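Iron transport multicopper oxidase FET3 (Saccharomyces cerevisiae, PDB 1ZPU) oxidises ferrous iron to the ferric form with four copper ions, reducing dioxygen to water, so that iron can enter the yeast cell by high-affinity uptake. Local coordinates at residues Ser138-Tyr143 / Asn169-Asn174; Val199-Trp204 / Ile252-Asp257. All coordinates share one frame; numbering follows the deposited sequence.

Contact 1 (Ser138-Tyr143 / Asn169-Asn174). With NAG (2-acetamido-2-deoxy-beta-D-glucopyranose), chain G; MAN (alpha-D-mannopyranose), chain H.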
loop_
_atom_site.group_PDB
_atom_site.type_symbol
_atom_site.label_atom_id
_atom_site.label_comp_id
_atom_site.label_asym_id
_atom_site.label_seq_id
_atom_site.Cartn_x
_atom_site.Cartn_y
_atom_site.Cartn_z
ATOM N N SER A 138 13.431 -4.878 3.841
ATOM C CA SER A 138 12.500 -3.788 3.625
ATOM C C SER A 138 13.149 -2.737 2.747
ATOM O O SER A 138 13.933 -1.919 3.236
ATOM C CB SER A 138 12.122 -3.141 4.958
ATOM O OG SER A 138 11.485 -4.054 5.836
ATOM N N LEU A 139 12.831 -2.759 1.457
ATOM C CA LEU A 139 13.302 -1.740 0.533
ATOM C C LEU A 139 12.447 -0.478 0.675
ATOM O O LEU A 139 11.223 -0.550 0.900
ATOM C CB LEU A 139 13.232 -2.242 -0.908
ATOM C CG LEU A 139 13.584 -3.696 -1.239
ATOM C CD1 LEU A 139 13.324 -4.008 -2.724
ATOM C CD2 LEU A 139 15.012 -3.970 -0.897
ATOM N N SER A 140 13.094 0.678 0.533
ATOM C CA SER A 140 12.401 1.963 0.592
ATOM C C SER A 140 13.239 3.048 -0.052
ATOM O O SER A 140 14.410 2.824 -0.292
ATOM C CB SER A 140 12.103 2.335 2.047
ATOM O OG SER A 140 11.458 3.587 2.105
ATOM N N GLU A 141 12.648 4.203 -0.351
ATOM C CA GLU A 141 13.449 5.401 -0.648
ATOM C C GLU A 141 13.522 6.246 0.620
ATOM O O GLU A 141 12.743 6.027 1.550
ATOM C CB GLU A 141 12.885 6.213 -1.817
ATOM C CG GLU A 141 11.643 7.062 -1.483
ATOM C CD GLU A 141 10.378 6.231 -1.321
ATOM O OE1 GLU A 141 9.791 5.836 -2.368
ATOM O OE2 GLU A 141 9.989 5.970 -0.143
ATOM N N TRP A 142 14.449 7.201 0.655
ATOM C CA TRP A 142 14.612 8.050 1.825
ATOM C C TRP A 142 14.733 9.550 1.452
ATOM O O TRP A 142 15.459 9.920 0.514
ATOM C CB TRP A 142 15.817 7.564 2.632
ATOM C CG TRP A 142 15.945 8.224 3.941
ATOM C CD1 TRP A 142 16.938 9.061 4.347
ATOM C CD2 TRP A 142 15.041 8.118 5.030
ATOM N NE1 TRP A 142 16.716 9.488 5.632
ATOM C CE2 TRP A 142 15.548 8.930 6.075
ATOM C CE3 TRP A 142 13.840 7.433 5.228
ATOM C CZ2 TRP A 142 14.906 9.062 7.292
ATOM C CZ3 TRP A 142 13.197 7.573 6.458
ATOM C CH2 TRP A 142 13.739 8.381 7.467
ATOM N N TYR A 143 14.001 10.392 2.179
ATOM C CA TYR A 143 14.040 11.850 2.007
ATOM C C TYR A 143 14.811 12.468 3.143
ATOM O O TYR A 143 14.857 11.916 4.237
ATOM C CB TYR A 143 12.625 12.448 1.976
ATOM C CG TYR A 143 11.855 12.174 0.698
ATOM C CD1 TYR A 143 11.195 10.972 0.510
ATOM C CD2 TYR A 143 11.795 13.115 -0.319
ATOM C CE1 TYR A 143 10.491 10.705 -0.651
ATOM C CE2 TYR A 143 11.088 12.860 -1.496
ATOM C CZ TYR A 143 10.441 11.646 -1.647
ATOM O OH TYR A 143 9.731 11.364 -2.789
ATOM N N ASN A 169 17.921 9.029 -1.533
ATOM C CA ASN A 169 18.582 7.732 -1.595
ATOM C C ASN A 169 17.623 6.569 -1.475
ATOM O O ASN A 169 16.531 6.706 -0.925
ATOM C CB ASN A 169 19.609 7.595 -0.463
ATOM C CG ASN A 169 21.005 7.982 -0.893
ATOM O OD1 ASN A 169 21.535 7.491 -1.915
ATOM N ND2 ASN A 169 21.616 8.871 -0.125
ATOM N N LEU A 170 18.059 5.412 -1.970
ATOM C CA LEU A 170 17.409 4.142 -1.662
ATOM C C LEU A 170 17.979 3.551 -0.373
ATOM O O LEU A 170 19.185 3.614 -0.131
ATOM C CB LEU A 170 17.598 3.142 -2.819
ATOM C CG LEU A 170 16.870 3.481 -4.127
ATOM C CD1 LEU A 170 17.044 2.401 -5.172
ATOM C CD2 LEU A 170 15.392 3.712 -3.856
ATOM N N ILE A 171 17.113 2.967 0.445
ATOM C CA ILE A 171 17.536 2.296 1.663
ATOM C C ILE A 171 16.997 0.861 1.766
ATOM O O ILE A 171 16.015 0.513 1.106
ATOM C CB ILE A 171 17.178 3.135 2.896
ATOM C CG1 ILE A 171 15.679 3.466 2.907
ATOM C CG2 ILE A 171 18.003 4.401 2.910
ATOM C CD1 ILE A 171 15.198 3.957 4.216
ATOM N N VAL A 172 17.695 0.028 2.539
ATOM C CA VAL A 172 17.258 -1.329 2.906
ATOM C C VAL A 172 17.361 -1.475 4.406
ATOM O O VAL A 172 18.371 -1.068 4.996
ATOM C CB VAL A 172 18.127 -2.496 2.301
ATOM C CG1 VAL A 172 17.362 -3.258 1.294
ATOM C CG2 VAL A 172 19.471 -2.030 1.739
ATOM N N ASN A 173 16.339 -2.077 5.027
ATOM C CA ASN A 173 16.303 -2.241 6.495
ATOM C C ASN A 173 16.754 -0.993 7.211
ATOM O O ASN A 173 17.461 -1.072 8.186
ATOM C CB ASN A 173 17.171 -3.406 6.953
ATOM C CG ASN A 173 16.450 -4.711 6.896
ATOM O OD1 ASN A 173 15.445 -4.854 6.180
ATOM N ND2 ASN A 173 16.964 -5.689 7.653
ATOM N N ASN A 174 16.359 0.161 6.693
ATOM C CA ASN A 174 16.661 1.451 7.296
ATOM C C ASN A 174 18.153 1.787 7.428
ATOM O O ASN A 174 18.555 2.485 8.367
ATOM C CB ASN A 174 15.923 1.615 8.629
ATOM C CG ASN A 174 14.412 1.519 8.472
ATOM O OD1 ASN A 174 13.760 2.434 7.982
ATOM N ND2 ASN A 174 13.854 0.400 8.883
HETATM C C1 NAG G . 16.203 -6.917 7.775
HETATM C C2 NAG G . 17.201 -8.010 8.171
HETATM C C3 NAG G . 16.477 -9.313 8.486
HETATM C C4 NAG G . 15.304 -9.130 9.457
HETATM C C5 NAG G . 14.441 -7.977 8.988
HETATM C C6 NAG G . 13.463 -7.667 10.100
HETATM C C7 NAG G . 19.492 -8.223 7.333
HETATM C C8 NAG G . 20.406 -8.731 6.240
HETATM N N2 NAG G . 18.176 -8.216 7.119
HETATM O O3 NAG G . 17.398 -10.197 9.062
HETATM O O4 NAG G . 14.432 -10.248 9.454
HETATM O O5 NAG G . 15.224 -6.831 8.786
HETATM O O6 NAG G . 12.549 -6.675 9.705
HETATM O O7 NAG G . 19.980 -7.830 8.389
HETATM C C1 MAN H . 25.158 11.853 -1.999
HETATM C C2 MAN H . 24.544 10.579 -2.569
HETATM C C3 MAN H . 23.227 10.865 -3.275
HETATM C C4 MAN H . 22.325 11.702 -2.379
HETATM C C5 MAN H . 23.033 12.968 -1.948
HETATM C C6 MAN H . 22.145 13.746 -0.996
HETATM O O2 MAN H . 24.278 9.694 -1.516
HETATM O O3 MAN H . 22.565 9.656 -3.577
HETATM O O4 MAN H . 21.149 12.038 -3.062
HETATM O O5 MAN H . 24.211 12.606 -1.263
HETATM O O6 MAN H . 22.898 14.831 -0.506
#

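Contact 2 (Val199-Trp204 / Ile252-Asp257). With NAG (2-acetamido-2-deoxy-beta-D-glucopyranose), chain L.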
loop_
_atom_site.group_PDB
_atom_site.type_symbol
_atom_site.label_atom_id
_atom_site.label_comp_id
_atom_site.label_asym_id
_atom_site.label_seq_id
_atom_site.Cartn_x
_atom_site.Cartn_y
_atom_site.Cartn_z
ATOM N N VAL A 199 8.639 5.473 -4.816
ATOM C CA VAL A 199 9.330 4.961 -5.983
ATOM C C VAL A 199 9.352 3.414 -6.121
ATOM O O VAL A 199 9.666 2.694 -5.180
ATOM C CB VAL A 199 10.731 5.603 -5.945
ATOM C CG1 VAL A 199 11.842 4.623 -6.269
ATOM C CG2 VAL A 199 10.761 6.830 -6.809
ATOM N N SER A 200 9.003 2.895 -7.285
ATOM C CA SER A 200 9.203 1.454 -7.563
ATOM C C SER A 200 10.692 1.098 -7.600
ATOM O O SER A 200 11.533 1.929 -7.941
ATOM C CB SER A 200 8.638 1.084 -8.932
ATOM O OG SER A 200 7.251 1.324 -9.061
ATOM N N GLN A 201 11.035 -0.140 -7.290
ATOM C CA GLN A 201 12.439 -0.520 -7.336
ATOM C C GLN A 201 12.656 -1.793 -8.106
ATOM O O GLN A 201 11.825 -2.709 -8.059
ATOM C CB GLN A 201 12.986 -0.712 -5.936
ATOM C CG GLN A 201 12.966 0.541 -5.076
ATOM C CD GLN A 201 13.789 0.364 -3.828
ATOM O OE1 GLN A 201 14.760 -0.403 -3.820
ATOM N NE2 GLN A 201 13.413 1.049 -2.766
ATOM N N TYR A 202 13.773 -1.866 -8.818
ATOM C CA TYR A 202 14.211 -3.143 -9.353
ATOM C C TYR A 202 15.098 -3.772 -8.305
ATOM O O TYR A 202 15.864 -3.077 -7.621
ATOM C CB TYR A 202 14.992 -2.990 -10.647
ATOM C CG TYR A 202 14.269 -2.272 -11.737
ATOM C CD1 TYR A 202 14.350 -0.887 -11.835
ATOM C CD2 TYR A 202 13.519 -2.970 -12.692
ATOM C CE1 TYR A 202 13.703 -0.205 -12.839
ATOM C CE2 TYR A 202 12.861 -2.298 -13.715
ATOM C CZ TYR A 202 12.958 -0.909 -13.781
ATOM O OH TYR A 202 12.319 -0.184 -14.768
ATOM N N PHE A 203 14.992 -5.084 -8.166
ATOM C CA PHE A 203 15.773 -5.790 -7.182
ATOM C C PHE A 203 16.377 -7.041 -7.779
ATOM O O PHE A 203 15.682 -7.797 -8.468
ATOM C CB PHE A 203 14.902 -6.177 -5.999
ATOM C CG PHE A 203 15.637 -6.924 -4.938
ATOM C CD1 PHE A 203 16.286 -6.236 -3.919
ATOM C CD2 PHE A 203 15.693 -8.319 -4.960
ATOM C CE1 PHE A 203 16.968 -6.921 -2.931
ATOM C CE2 PHE A 203 16.372 -9.015 -3.990
ATOM C CZ PHE A 203 17.022 -8.320 -2.974
ATOM N N TRP A 204 17.661 -7.267 -7.495
ATOM C CA TRP A 204 18.331 -8.499 -7.904
ATOM C C TRP A 204 19.597 -8.794 -7.108
ATOM O O TRP A 204 20.169 -7.900 -6.475
ATOM C CB TRP A 204 18.641 -8.492 -9.402
ATOM C CG TRP A 204 19.742 -7.568 -9.852
ATOM C CD1 TRP A 204 21.038 -7.903 -10.083
ATOM C CD2 TRP A 204 19.628 -6.168 -10.169
ATOM N NE1 TRP A 204 21.748 -6.807 -10.526
ATOM C CE2 TRP A 204 20.906 -5.728 -10.588
ATOM C CE3 TRP A 204 18.571 -5.243 -10.137
ATOM C CZ2 TRP A 204 21.159 -4.410 -10.977
ATOM C CZ3 TRP A 204 18.823 -3.928 -10.517
ATOM C CH2 TRP A 204 20.111 -3.525 -10.932
ATOM N N ILE A 252 23.998 -7.429 -3.492
ATOM C CA ILE A 252 22.540 -7.323 -3.425
ATOM C C ILE A 252 22.216 -5.936 -3.970
ATOM O O ILE A 252 22.671 -4.927 -3.442
ATOM C CB ILE A 252 22.008 -7.440 -1.972
ATOM C CG1 ILE A 252 22.383 -8.778 -1.342
ATOM C CG2 ILE A 252 20.487 -7.234 -1.924
ATOM C CD1 ILE A 252 22.247 -8.775 0.157
ATOM N N MET A 253 21.435 -5.889 -5.036
ATOM C CA MET A 253 21.285 -4.672 -5.816
ATOM C C MET A 253 19.853 -4.154 -5.828
ATOM O O MET A 253 18.920 -4.902 -6.102
ATOM C CB MET A 253 21.740 -4.965 -7.236
ATOM C CG MET A 253 22.325 -3.765 -7.940
ATOM S SD MET A 253 24.013 -3.358 -7.460
ATOM C CE MET A 253 24.414 -4.797 -6.514
ATOM N N GLN A 254 19.688 -2.878 -5.516
ATOM C CA GLN A 254 18.397 -2.208 -5.685
ATOM C C GLN A 254 18.542 -0.941 -6.563
ATOM O O GLN A 254 19.533 -0.203 -6.463
ATOM C CB GLN A 254 17.697 -1.953 -4.329
ATOM C CG GLN A 254 18.239 -0.851 -3.505
ATOM C CD GLN A 254 17.812 -0.920 -2.027
ATOM O OE1 GLN A 254 18.630 -1.214 -1.157
ATOM N NE2 GLN A 254 16.548 -0.606 -1.738
ATOM N N LYS A 255 17.567 -0.712 -7.438
ATOM C CA LYS A 255 17.672 0.370 -8.415
ATOM C C LYS A 255 16.372 1.163 -8.496
ATOM O O LYS A 255 15.294 0.567 -8.487
ATOM C CB LYS A 255 18.010 -0.230 -9.786
ATOM C CG LYS A 255 18.436 0.769 -10.831
ATOM C CD LYS A 255 18.640 0.097 -12.175
ATOM C CE LYS A 255 19.451 0.962 -13.127
ATOM N NZ LYS A 255 19.228 2.426 -12.917
ATOM N N PHE A 256 16.481 2.493 -8.561
ATOM C CA PHE A 256 15.328 3.370 -8.752
ATOM C C PHE A 256 14.634 3.046 -10.071
ATOM O O PHE A 256 15.297 2.710 -11.066
ATOM C CB PHE A 256 15.795 4.813 -8.892
ATOM C CG PHE A 256 15.780 5.616 -7.629
ATOM C CD1 PHE A 256 16.926 5.744 -6.861
ATOM C CD2 PHE A 256 14.643 6.333 -7.265
ATOM C CE1 PHE A 256 16.918 6.513 -5.725
ATOM C CE2 PHE A 256 14.621 7.117 -6.131
ATOM C CZ PHE A 256 15.754 7.208 -5.349
ATOM N N ASP A 257 13.311 3.173 -10.104
ATOM C CA ASP A 257 12.596 3.325 -11.368
ATOM C C ASP A 257 12.522 4.824 -11.674
ATOM O O ASP A 257 11.567 5.510 -11.288
ATOM C CB ASP A 257 11.208 2.728 -11.258
ATOM C CG ASP A 257 10.380 2.920 -12.506
ATOM O OD1 ASP A 257 9.251 2.387 -12.519
ATOM O OD2 ASP A 257 10.829 3.597 -13.465
HETATM C C1 NAG L . 23.121 1.721 -12.454
HETATM C C2 NAG L . 24.401 2.256 -13.086
HETATM C C3 NAG L . 24.408 2.202 -14.620
HETATM C C4 NAG L . 24.157 0.798 -15.120
HETATM C C5 NAG L . 22.819 0.392 -14.503
HETATM C C6 NAG L . 22.443 -1.031 -14.905
HETATM C C7 NAG L . 25.836 4.034 -12.234
HETATM C C8 NAG L . 26.798 3.046 -11.636
HETATM N N2 NAG L . 24.632 3.606 -12.644
HETATM O O3 NAG L . 25.661 2.581 -15.138
HETATM O O4 NAG L . 24.153 0.848 -16.535
HETATM O O5 NAG L . 22.841 0.470 -13.068
HETATM O O6 NAG L . 23.329 -1.932 -14.279
HETATM O O7 NAG L . 26.194 5.208 -12.328
#

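Contact 1 (Ser138-Tyr143 / Asn169-Asn174)
Ser138 opens the pairing by giving its backbone N to the side-chain carbonyl OD1 of Asn173, 3.1 Å away and nearly straight at 168°. The two segments are antiparallel neighbours in a sheet of the second cupredoxin-like domain, with strand 169-172 at its outer edge. Asn173 N returns a bond to Ser138 O, so the asparagine grips one residue with both backbone and side chain. Its ND2 carries the N-linked NAG. An asparagine with positive phi suits this turn: the amide oxygen bonds back to the strand while the nitrogen is covalently bonded to the sugar.

Next, Leu139 lies alongside Val172, their side chains running together off one face; the leucine CD2 meets the valine CG1. This apolar face turns inward onto Gln201, Phe203 and Gln254 of the facing sheet. Ser140 forms a hydrogen-bonded pair with Ile171, Ile171 N reaching Ser140 O at 2.8 Å. With its OG anti to the backbone N (chi1 179°), the serine reaches the carbonyl O of Glu141, and the same hydroxyl is also hydrogen-bonded to Lys117 NZ.

Glu141 CB meets Leu170 CD2 at 4.1 Å, but its chain bends at chi2 (-74°) and carries the carboxylate away from Leu170. There OE1 takes the amides of Phe198 and Val199 and OE2 that of Gly197, backbone donors that offset its burial, although OE2 also lies close to Glu113 OE2. Trp142 N then bonds to Asn169 O at 2.7 Å. Its side chain shares a face with Ile171, whose two branches reach it at different points: CG2 at Trp142 CB, CD1 obliquely at CE3, 3.9 Å away. Opposite the tryptophan in register, Asn169 sends its amide to a mannose, ND2 donating to MAN O2 at 3.1 Å.

Contact 2 (Val199-Trp204 / Ile252-Asp257)
Gln254 NE2 has two acceptors, Gln201 OE1 at 2.8 Å and Ile171 O of the facing sheet. The strands, antiparallel neighbours in one sheet of a cupredoxin-like beta-sandwich, bring the two glutamine side chains out together from the same face. NE2 approaches OE1 in the carbonyl plane, on a lone pair, and the N-H...O angle is 165°, close to straight. The amide planes are turned 32° apart. Glutamine suits this buried place because its amide can satisfy both a neighbouring side chain and a backbone carbonyl across the sandwich. On the same face, Phe203 lies alongside Ile252, its CE1 3.7 Å from the isoleucine CG2, as apolar filling against Leu137 and Leu139.

The other face carries Trp204, Met253, Tyr202 and Lys255. Trp204 has CG between its backbone N and carbonyl carbon (chi1 72°), which folds the indole back across the neighbouring strand. Met253 CB sits over the five-membered ring, 3.7 Å from its centroid, in a CH-pi contact; the sulfur lies farther off and oblique, a Met-aromatic contact. Lys255 CB instead meets the indole at its edge, while the lysine chain, extended as far as CE and bent at its last torsion, runs on to the glycan, CE lying 3.4 Å from NAG O5. The indole NE1 donates a hydrogen bond to Asn288 OD1.

At the far end, the side chains of Val199 and Phe256 run nearly perpendicular to each other, the valine CG1 3.4 Å from the ring's CD2. Beyond the last bridge, Asp257 N still reaches Ser200 O, and the Ser200 hydroxyl and Asp257 OD1 both bond to the hydroxyl of Tyr229. That tyrosine's ring also meets Tyr202 edge-to-face, while Phe256 O lies at the edge of the Tyr202 ring, in its plane, 3.8 Å from CE1.

Overall arrangement
Contacts 1 and 2 belong to the two facing sheets of the second cupredoxin-like domain, their centres about 10 Å apart, and they follow one another along the chain. Between the sheets, Leu170 of contact 1 touches three side chains of contact 2, Phe256 as well as Gln201 and Gln254. Two probable polar links join the sheets: Glu141 OE1 to Val199 N at 2.7 Å and Gln254 NE2 to Ile171 O at 3.1 Å. Neither contact binds copper. The Glu141 side chain lies about 9 Å from that of the type 3 ligand His464, and the Ser200 side chain about 9 Å from those of the type 1 ligands His392 and Cys463.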